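Local coordinates for protein projannalysin (Methanocaldococcus jannaschii, PDB 4JIX) that is the zymogen of jannalysin, a small zinc-dependent metallopeptidase of the minigluzincin type, and, once activated, probably cleaves peptide bonds, at residues Phe76-Ile81 and Ile85-Glu90; Leu65-Leu70 and Asn98-Ile103; Ile21-Asn26 and Arg92-Lys97. The protein carries 1 engineered substitution. All coordinates share one frame; numbering follows the deposited sequence.

Interaction 1: residues Phe76-Ile81 and Ile85-Glu90; sequences FKIKSI and IKFENE
I78 and K77, on the last turn of the helix that carries the HExxH zinc-binding motif, reach across to F87 and E90 on helix 85-91. The two branches of I78 divide the work. CD1 comes up to the F87 side chain near the ring plane, at its edge, and stands 3.9 Å from F87 CB. CG2 sits beside the bent glutamate, 3.7 Å from E90 CG, where the I78 and E90 side chains slide past each other in opposite directions. With CG1 of I78 held between the backbone N and the carbonyl carbon (chi1 67°), both methyl groups face helix 85-91.

K77 and E90 meet at about a right angle. The lysine runs out extended, whereas E90 folds back at chi2 (-67°) and brings its carboxylate over the lysine chain. The salt bridge is modest, 3.2 Å from K77 NZ to E90 OE1, and the ammonium approaches from above the carboxylate plane. The firmer partner of K77 NZ is the backbone oxygen of L23, so the lysine ties helix 85-91 to segment 21-26.

After I78 the chain leaves the helix at K79 with positive phi, and K79 NZ turns back to F76 O, 2.8 Å away, and also pairs with the E27 carboxylate. Just beyond, S80 O accepts a hydrogen bond from ND1 of the zinc ligand H75. The F87 ring packs against H71 and H75 and meets H83 edge-to-face, so that it borders all three zinc-binding histidines. Chemically, the contact is an apolar I78-F87 patch that continues into the second shell of the metal site, flanked by a salt bridge that its length and above-plane approach probably make loose, while the L23 carbonyl gives the lysine its stronger anchor.

Interaction 2: residues Leu65-Leu70 and Asn98-Ile103; sequences LHYIIL and NECDEI
The Y67 ring has the beta carbon of I103 over one face, displaced toward the rim, and C100 SG at its edge, in the ring plane. This is a helix-helix contact of the gluzincin-like fold, joining the first half of the HExxH helix, 62-78, to the C-terminal helix 97-111.

The sulfur-aromatic contact is edge-on, with C100 SG 5.1 Å from the ring centroid and 88° off the ring normal. Its closest ring carbon is Y67 CE1, at 3.8 Å. At the other end of the ring I103 meets the root of the side chain: its CG2 methyl is 3.6 Å from Y67 CG and comes in obliquely. CG of Y67 lies anti to the backbone N (chi1 -173°), which carries the ring away from its own helix, across to C100 and I103.

All three residues are buried. The tyrosine hydroxyl therefore needs a polar mate inside the protein and finds it one turn past C100, in a hydrogen bond with E104 OE2. I107 of the same C-terminal helix also packs on Y67, while C100 is backed by L91, R92 and F95. Near the phenolic end the packing against the cysteine is close even without a hydrogen bond between the two, with C100 CB standing 3.4 Å from Y67 OH.

Interaction 3: residues Ile21-Asn26 and Arg92-Lys97; sequences ISLNIN and RNYFSK
Y94 reaches from the loop after helix 85-91 to the C-terminal end of helix 12-22, where its hydroxyl meets S22 and L23. The tight part is this phenolic end. S22 OG and Y94 OH share a hydrogen bond of 2.8 Å, with the serine oxygen at the ring edge, near its plane. The S22 hydroxyl lies between the backbone N and the carbonyl carbon (chi1 70°), from where it also bonds to the backbone oxygen of I19 in its own helix. L23 comes in obliquely with one branch: CD2 is 3.4 Å from Y94 OH and 3.8 Å from Y94 CE2. L23 itself is buried and packs on L73, and L70 lies against Y94, so the zinc-binding helix 62-78 backs both sides of the contact.

The looser side carries a water. It donates to S22 O at 3.2 Å and stands 2.8 Å from Y94 OH, bridging the tyrosine to the helix end a second time. S22 is exposed, and these polar links lie toward the surface. A phenylalanine in place of Y94 removes the phenolic oxygen, which would probably leave S22 OG and the water without that mate, thin the contact with L23 CD2 and weaken the tie between loop and helix.

The loop is braced from within as well, R92 NH1 donating to F95 O at 2.9 Å while the K97 backbone N lies over the centre of the guanidinium. The contact lies between two classic helix termini. Helix 12-22 closes in a Schellman motif with N24 at positive phi, and S96 is the N-cap of helix 97-111, where its hydroxyl and the E99 carboxylate, bonded to S96 N, complete a capping box.

Along the chain, interaction 1 is nested inside the loops closed by interactions 2 and 3, whereas 2 and 3 interleave. Helix 62-78 supplies segments to interactions 1 and 2 and packs beneath interaction 3. The centres of 1 and 3 lie about 10 Å apart, those of 2 and 3 about 11 Å, and those of 1 and 2 about 15 Å, without touching. Interaction 3 therefore bridges the others: I25 meets F76 of interaction 1, while Y94 packs on L70 and F95 on C100 and I103 of interaction 2. Together they bind helices 12-22, 85-91 and 97-111 around the helix bearing zinc ligands H71 and H75, within one compact metallopeptidase domain.

Interaction 1: residues Phe76-Ile81 and Ile85-Glu90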
# COMPACT_ATOMS: atom_id res chain seq x y z
N PHE A 76 -7.31 -14.68 -11.19
CA PHE A 76 -8.41 -15.60 -11.38
C PHE A 76 -8.58 -15.92 -12.87
O PHE A 76 -8.74 -17.09 -13.22
CB PHE A 76 -9.72 -15.05 -10.78
CG PHE A 76 -10.92 -15.97 -10.90
CD1 PHE A 76 -12.17 -15.48 -11.25
CD2 PHE A 76 -10.80 -17.34 -10.60
CE1 PHE A 76 -13.28 -16.33 -11.32
CE2 PHE A 76 -11.91 -18.18 -10.67
CZ PHE A 76 -13.14 -17.68 -11.04
N LYS A 77 -8.49 -14.89 -13.75
CA LYS A 77 -8.64 -15.10 -15.19
C LYS A 77 -7.55 -16.03 -15.78
O LYS A 77 -7.88 -16.92 -16.56
CB LYS A 77 -8.63 -13.77 -15.95
CG LYS A 77 -9.20 -13.93 -17.36
CD LYS A 77 -8.69 -12.89 -18.29
CE LYS A 77 -9.16 -13.14 -19.70
NZ LYS A 77 -9.29 -11.86 -20.43
N ILE A 78 -6.27 -15.81 -15.42
CA ILE A 78 -5.16 -16.58 -15.99
C ILE A 78 -4.90 -17.91 -15.23
O ILE A 78 -4.05 -18.70 -15.66
CB ILE A 78 -3.87 -15.70 -16.06
CG1 ILE A 78 -3.33 -15.34 -14.65
CG2 ILE A 78 -4.12 -14.45 -16.93
CD1 ILE A 78 -1.95 -14.77 -14.59
N LYS A 79 -5.64 -18.15 -14.13
CA LYS A 79 -5.50 -19.35 -13.29
C LYS A 79 -4.04 -19.50 -12.80
O LYS A 79 -3.43 -20.56 -12.94
CB LYS A 79 -6.00 -20.63 -14.03
CG LYS A 79 -7.47 -20.55 -14.53
CD LYS A 79 -8.49 -20.47 -13.37
CE LYS A 79 -9.95 -20.41 -13.81
NZ LYS A 79 -10.29 -19.10 -14.42
N SER A 80 -3.50 -18.40 -12.25
CA SER A 80 -2.13 -18.39 -11.73
C SER A 80 -2.03 -17.43 -10.58
O SER A 80 -2.52 -16.31 -10.68
CB SER A 80 -1.13 -17.99 -12.81
OG SER A 80 0.19 -17.95 -12.28
N ILE A 81 -1.37 -17.85 -9.48
CA ILE A 81 -1.12 -16.98 -8.33
C ILE A 81 0.14 -16.12 -8.59
O ILE A 81 0.47 -15.25 -7.78
CB ILE A 81 -0.99 -17.79 -7.01
CG1 ILE A 81 0.26 -18.71 -7.05
CG2 ILE A 81 -2.29 -18.56 -6.72
CD1 ILE A 81 0.74 -19.21 -5.66
N ILE A 85 4.58 -13.32 -17.36
CA ILE A 85 4.30 -12.57 -18.59
C ILE A 85 2.78 -12.62 -18.89
O ILE A 85 2.24 -11.62 -19.36
CB ILE A 85 5.18 -13.05 -19.79
CG1 ILE A 85 5.09 -12.07 -20.99
CG2 ILE A 85 4.89 -14.51 -20.21
CD1 ILE A 85 6.34 -11.98 -21.86
N LYS A 86 2.09 -13.74 -18.57
CA LYS A 86 0.64 -13.88 -18.77
C LYS A 86 -0.15 -12.91 -17.87
O LYS A 86 -1.18 -12.39 -18.28
CB LYS A 86 0.18 -15.33 -18.56
CG LYS A 86 0.67 -16.27 -19.66
CD LYS A 86 -0.16 -17.55 -19.73
CE LYS A 86 0.55 -18.70 -20.41
NZ LYS A 86 0.82 -18.43 -21.85
N PHE A 87 0.39 -12.59 -16.67
CA PHE A 87 -0.21 -11.59 -15.78
C PHE A 87 -0.02 -10.21 -16.40
O PHE A 87 -1.00 -9.46 -16.54
CB PHE A 87 0.40 -11.65 -14.36
CG PHE A 87 -0.36 -10.79 -13.37
CD1 PHE A 87 -1.32 -11.35 -12.53
CD2 PHE A 87 -0.12 -9.42 -13.28
CE1 PHE A 87 -2.04 -10.55 -11.64
CE2 PHE A 87 -0.86 -8.62 -12.41
CZ PHE A 87 -1.81 -9.19 -11.59
N GLU A 88 1.24 -9.88 -16.78
CA GLU A 88 1.61 -8.61 -17.41
C GLU A 88 0.80 -8.36 -18.68
O GLU A 88 0.34 -7.24 -18.87
CB GLU A 88 3.10 -8.54 -17.72
CG GLU A 88 3.96 -8.26 -16.50
CD GLU A 88 5.46 -8.20 -16.76
OE1 GLU A 88 6.24 -8.58 -15.86
OE2 GLU A 88 5.85 -7.78 -17.88
N ASN A 89 0.58 -9.40 -19.51
CA ASN A 89 -0.19 -9.29 -20.76
C ASN A 89 -1.61 -8.77 -20.52
O ASN A 89 -2.08 -7.93 -21.29
CB ASN A 89 -0.24 -10.62 -21.52
CG ASN A 89 1.07 -11.05 -22.16
OD1 ASN A 89 1.22 -12.21 -22.55
ND2 ASN A 89 2.06 -10.16 -22.23
N GLU A 90 -2.30 -9.26 -19.46
CA GLU A 90 -3.66 -8.82 -19.13
C GLU A 90 -3.66 -7.42 -18.56
O GLU A 90 -4.48 -6.60 -18.95
CB GLU A 90 -4.35 -9.77 -18.14
CG GLU A 90 -4.53 -11.19 -18.62
CD GLU A 90 -5.47 -11.42 -19.79
OE1 GLU A 90 -6.41 -10.60 -19.99
OE2 GLU A 90 -5.29 -12.44 -20.50

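Interaction 2: residues Leu65-Leu70 and Asn98-Ile103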
# COMPACT_ATOMS: atom_id res chain seq x y z
N LEU A 65 -9.41 1.38 -5.78
CA LEU A 65 -10.22 0.17 -5.61
C LEU A 65 -10.26 -0.66 -6.89
O LEU A 65 -10.16 -1.88 -6.83
CB LEU A 65 -11.66 0.51 -5.16
CG LEU A 65 -11.79 1.14 -3.77
CD1 LEU A 65 -13.23 1.58 -3.51
CD2 LEU A 65 -11.31 0.18 -2.66
N HIS A 66 -10.42 0.01 -8.06
CA HIS A 66 -10.44 -0.64 -9.37
C HIS A 66 -9.13 -1.40 -9.63
O HIS A 66 -9.16 -2.54 -10.07
CB HIS A 66 -10.68 0.41 -10.48
CG HIS A 66 -10.53 -0.13 -11.87
ND1 HIS A 66 -9.31 -0.12 -12.52
CD2 HIS A 66 -11.45 -0.70 -12.68
CE1 HIS A 66 -9.53 -0.67 -13.71
NE2 HIS A 66 -10.80 -1.04 -13.84
N TYR A 67 -7.99 -0.75 -9.36
CA TYR A 67 -6.66 -1.33 -9.57
C TYR A 67 -6.44 -2.58 -8.71
O TYR A 67 -5.87 -3.57 -9.19
CB TYR A 67 -5.55 -0.29 -9.26
CG TYR A 67 -4.16 -0.79 -9.63
CD1 TYR A 67 -3.66 -0.62 -10.91
CD2 TYR A 67 -3.38 -1.47 -8.70
CE1 TYR A 67 -2.40 -1.11 -11.27
CE2 TYR A 67 -2.12 -1.97 -9.04
CZ TYR A 67 -1.63 -1.78 -10.33
OH TYR A 67 -0.40 -2.27 -10.68
N ILE A 68 -6.84 -2.51 -7.42
CA ILE A 68 -6.70 -3.58 -6.43
C ILE A 68 -7.53 -4.80 -6.87
O ILE A 68 -7.02 -5.92 -6.87
CB ILE A 68 -7.13 -3.04 -5.02
CG1 ILE A 68 -6.07 -2.08 -4.43
CG2 ILE A 68 -7.45 -4.18 -4.04
CD1 ILE A 68 -6.66 -1.16 -3.25
N ILE A 69 -8.81 -4.58 -7.22
CA ILE A 69 -9.73 -5.63 -7.65
C ILE A 69 -9.23 -6.22 -8.97
O ILE A 69 -9.26 -7.45 -9.13
CB ILE A 69 -11.19 -5.12 -7.75
CG1 ILE A 69 -11.74 -4.71 -6.36
CG2 ILE A 69 -12.12 -6.17 -8.41
CD1 ILE A 69 -12.96 -3.73 -6.40
N LEU A 70 -8.79 -5.36 -9.93
CA LEU A 70 -8.22 -5.79 -11.21
C LEU A 70 -7.05 -6.74 -10.98
O LEU A 70 -6.98 -7.77 -11.66
CB LEU A 70 -7.76 -4.58 -12.04
CG LEU A 70 -7.14 -4.86 -13.43
CD1 LEU A 70 -8.18 -5.45 -14.43
CD2 LEU A 70 -6.49 -3.60 -14.02
N ASN A 98 4.47 2.49 -16.09
CA ASN A 98 4.54 3.79 -15.42
C ASN A 98 3.25 4.12 -14.68
O ASN A 98 3.31 4.56 -13.54
CB ASN A 98 4.90 4.90 -16.40
CG ASN A 98 6.35 4.85 -16.85
OD1 ASN A 98 7.21 4.19 -16.25
ND2 ASN A 98 6.65 5.53 -17.94
N GLU A 99 2.08 3.88 -15.32
CA GLU A 99 0.76 4.08 -14.71
C GLU A 99 0.56 3.16 -13.50
O GLU A 99 0.00 3.60 -12.50
CB GLU A 99 -0.36 3.85 -15.73
CG GLU A 99 -0.47 5.00 -16.72
CD GLU A 99 -1.40 4.79 -17.89
OE1 GLU A 99 -1.69 3.62 -18.23
OE2 GLU A 99 -1.80 5.81 -18.51
N CYS A 100 1.04 1.90 -13.58
CA CYS A 100 0.96 0.95 -12.47
C CYS A 100 1.80 1.44 -11.29
O CYS A 100 1.33 1.38 -10.16
CB CYS A 100 1.40 -0.44 -12.91
SG CYS A 100 0.22 -1.27 -13.99
N ASP A 101 3.03 1.91 -11.55
CA ASP A 101 3.92 2.43 -10.49
C ASP A 101 3.27 3.61 -9.77
O ASP A 101 3.34 3.70 -8.54
CB ASP A 101 5.28 2.86 -11.09
CG ASP A 101 6.15 1.72 -11.57
OD1 ASP A 101 5.86 0.55 -11.22
OD2 ASP A 101 7.16 1.99 -12.24
N GLU A 102 2.59 4.49 -10.54
CA GLU A 102 1.89 5.68 -10.03
C GLU A 102 0.76 5.32 -9.09
O GLU A 102 0.67 5.90 -8.01
CB GLU A 102 1.30 6.50 -11.17
CG GLU A 102 2.27 7.35 -11.95
CD GLU A 102 1.47 8.27 -12.85
OE1 GLU A 102 0.89 7.77 -13.84
OE2 GLU A 102 1.29 9.45 -12.46
N ILE A 103 -0.12 4.40 -9.50
CA ILE A 103 -1.27 3.98 -8.70
C ILE A 103 -0.79 3.22 -7.45
O ILE A 103 -1.31 3.43 -6.35
CB ILE A 103 -2.28 3.15 -9.54
CG1 ILE A 103 -2.86 4.04 -10.68
CG2 ILE A 103 -3.42 2.58 -8.64
CD1 ILE A 103 -3.56 3.29 -11.83

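Interaction 3: residues Ile21-Asn26 and Arg92-Lys97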
# COMPACT_ATOMS: atom_id res chain seq x y z
N ILE A 21 -16.71 -8.01 -16.35
CA ILE A 21 -17.17 -7.83 -17.74
C ILE A 21 -15.96 -7.54 -18.66
O ILE A 21 -15.78 -8.27 -19.63
CB ILE A 21 -18.29 -6.75 -17.89
CG1 ILE A 21 -19.62 -7.26 -17.26
CG2 ILE A 21 -18.53 -6.38 -19.38
CD1 ILE A 21 -20.74 -6.14 -16.96
N SER A 22 -15.10 -6.53 -18.31
CA SER A 22 -13.94 -6.15 -19.13
C SER A 22 -12.93 -7.30 -19.28
O SER A 22 -12.35 -7.46 -20.35
CB SER A 22 -13.26 -4.89 -18.59
OG SER A 22 -12.60 -5.15 -17.36
N LEU A 23 -12.76 -8.13 -18.23
CA LEU A 23 -11.86 -9.28 -18.28
C LEU A 23 -12.51 -10.51 -18.90
O LEU A 23 -11.83 -11.51 -19.11
CB LEU A 23 -11.33 -9.65 -16.89
CG LEU A 23 -10.21 -8.77 -16.31
CD1 LEU A 23 -9.91 -9.19 -14.88
CD2 LEU A 23 -8.93 -8.85 -17.16
N ASN A 24 -13.82 -10.44 -19.22
CA ASN A 24 -14.62 -11.54 -19.80
C ASN A 24 -14.61 -12.80 -18.89
O ASN A 24 -14.38 -13.92 -19.35
CB ASN A 24 -14.16 -11.88 -21.23
CG ASN A 24 -15.15 -12.72 -22.03
OD1 ASN A 24 -16.36 -12.51 -21.99
ND2 ASN A 24 -14.63 -13.68 -22.77
N ILE A 25 -14.84 -12.59 -17.58
CA ILE A 25 -14.93 -13.68 -16.60
C ILE A 25 -16.43 -13.98 -16.36
O ILE A 25 -17.15 -13.11 -15.86
CB ILE A 25 -14.18 -13.34 -15.27
CG1 ILE A 25 -12.65 -13.15 -15.47
CG2 ILE A 25 -14.47 -14.39 -14.17
CD1 ILE A 25 -11.91 -12.40 -14.28
N ASN A 26 -16.89 -15.19 -16.73
CA ASN A 26 -18.28 -15.57 -16.47
C ASN A 26 -18.37 -16.59 -15.34
O ASN A 26 -19.44 -17.16 -15.10
CB ASN A 26 -19.03 -16.08 -17.72
CG ASN A 26 -20.54 -16.18 -17.47
OD1 ASN A 26 -21.14 -15.33 -16.80
ND2 ASN A 26 -21.15 -17.26 -17.90
N ARG A 92 -1.47 -5.00 -19.02
CA ARG A 92 -1.08 -4.00 -20.03
C ARG A 92 -2.24 -3.52 -20.91
O ARG A 92 -2.10 -2.47 -21.54
CB ARG A 92 0.08 -4.51 -20.92
CG ARG A 92 1.44 -4.48 -20.21
CD ARG A 92 1.82 -3.13 -19.60
NE ARG A 92 2.89 -3.29 -18.63
CZ ARG A 92 2.75 -3.24 -17.31
NH1 ARG A 92 1.58 -2.94 -16.78
NH2 ARG A 92 3.79 -3.44 -16.52
N ASN A 93 -3.38 -4.24 -20.91
CA ASN A 93 -4.58 -3.82 -21.64
C ASN A 93 -5.28 -2.70 -20.87
O ASN A 93 -6.19 -2.07 -21.39
CB ASN A 93 -5.54 -5.01 -21.86
CG ASN A 93 -5.03 -6.06 -22.82
OD1 ASN A 93 -4.38 -5.77 -23.83
ND2 ASN A 93 -5.37 -7.31 -22.55
N TYR A 94 -4.86 -2.47 -19.61
CA TYR A 94 -5.44 -1.47 -18.73
C TYR A 94 -4.48 -0.34 -18.42
O TYR A 94 -4.88 0.81 -18.45
CB TYR A 94 -5.90 -2.13 -17.41
CG TYR A 94 -7.01 -3.13 -17.62
CD1 TYR A 94 -8.34 -2.75 -17.55
CD2 TYR A 94 -6.72 -4.45 -17.96
CE1 TYR A 94 -9.37 -3.66 -17.79
CE2 TYR A 94 -7.74 -5.37 -18.23
CZ TYR A 94 -9.06 -4.97 -18.13
OH TYR A 94 -10.06 -5.88 -18.37
N PHE A 95 -3.22 -0.68 -18.04
CA PHE A 95 -2.23 0.30 -17.62
C PHE A 95 -0.82 -0.05 -18.06
O PHE A 95 -0.41 -1.21 -17.97
CB PHE A 95 -2.22 0.42 -16.08
CG PHE A 95 -3.55 0.73 -15.44
CD1 PHE A 95 -4.10 2.00 -15.52
CD2 PHE A 95 -4.25 -0.26 -14.74
CE1 PHE A 95 -5.35 2.28 -14.95
CE2 PHE A 95 -5.50 0.02 -14.17
CZ PHE A 95 -6.04 1.28 -14.28
N SER A 96 -0.05 0.98 -18.44
CA SER A 96 1.37 0.86 -18.74
C SER A 96 2.12 0.64 -17.42
O SER A 96 1.52 0.81 -16.34
CB SER A 96 1.88 2.14 -19.41
OG SER A 96 1.87 3.20 -18.46
N LYS A 97 3.40 0.25 -17.49
CA LYS A 97 4.22 0.03 -16.29
C LYS A 97 4.29 1.32 -15.45
O LYS A 97 4.11 1.25 -14.24
CB LYS A 97 5.64 -0.48 -16.67
CG LYS A 97 6.66 -0.54 -15.51
CD LYS A 97 6.27 -1.52 -14.38
CE LYS A 97 7.36 -1.68 -13.35
NZ LYS A 97 6.96 -2.60 -12.25
O HOH W 1 -9.19 -7.19 -20.72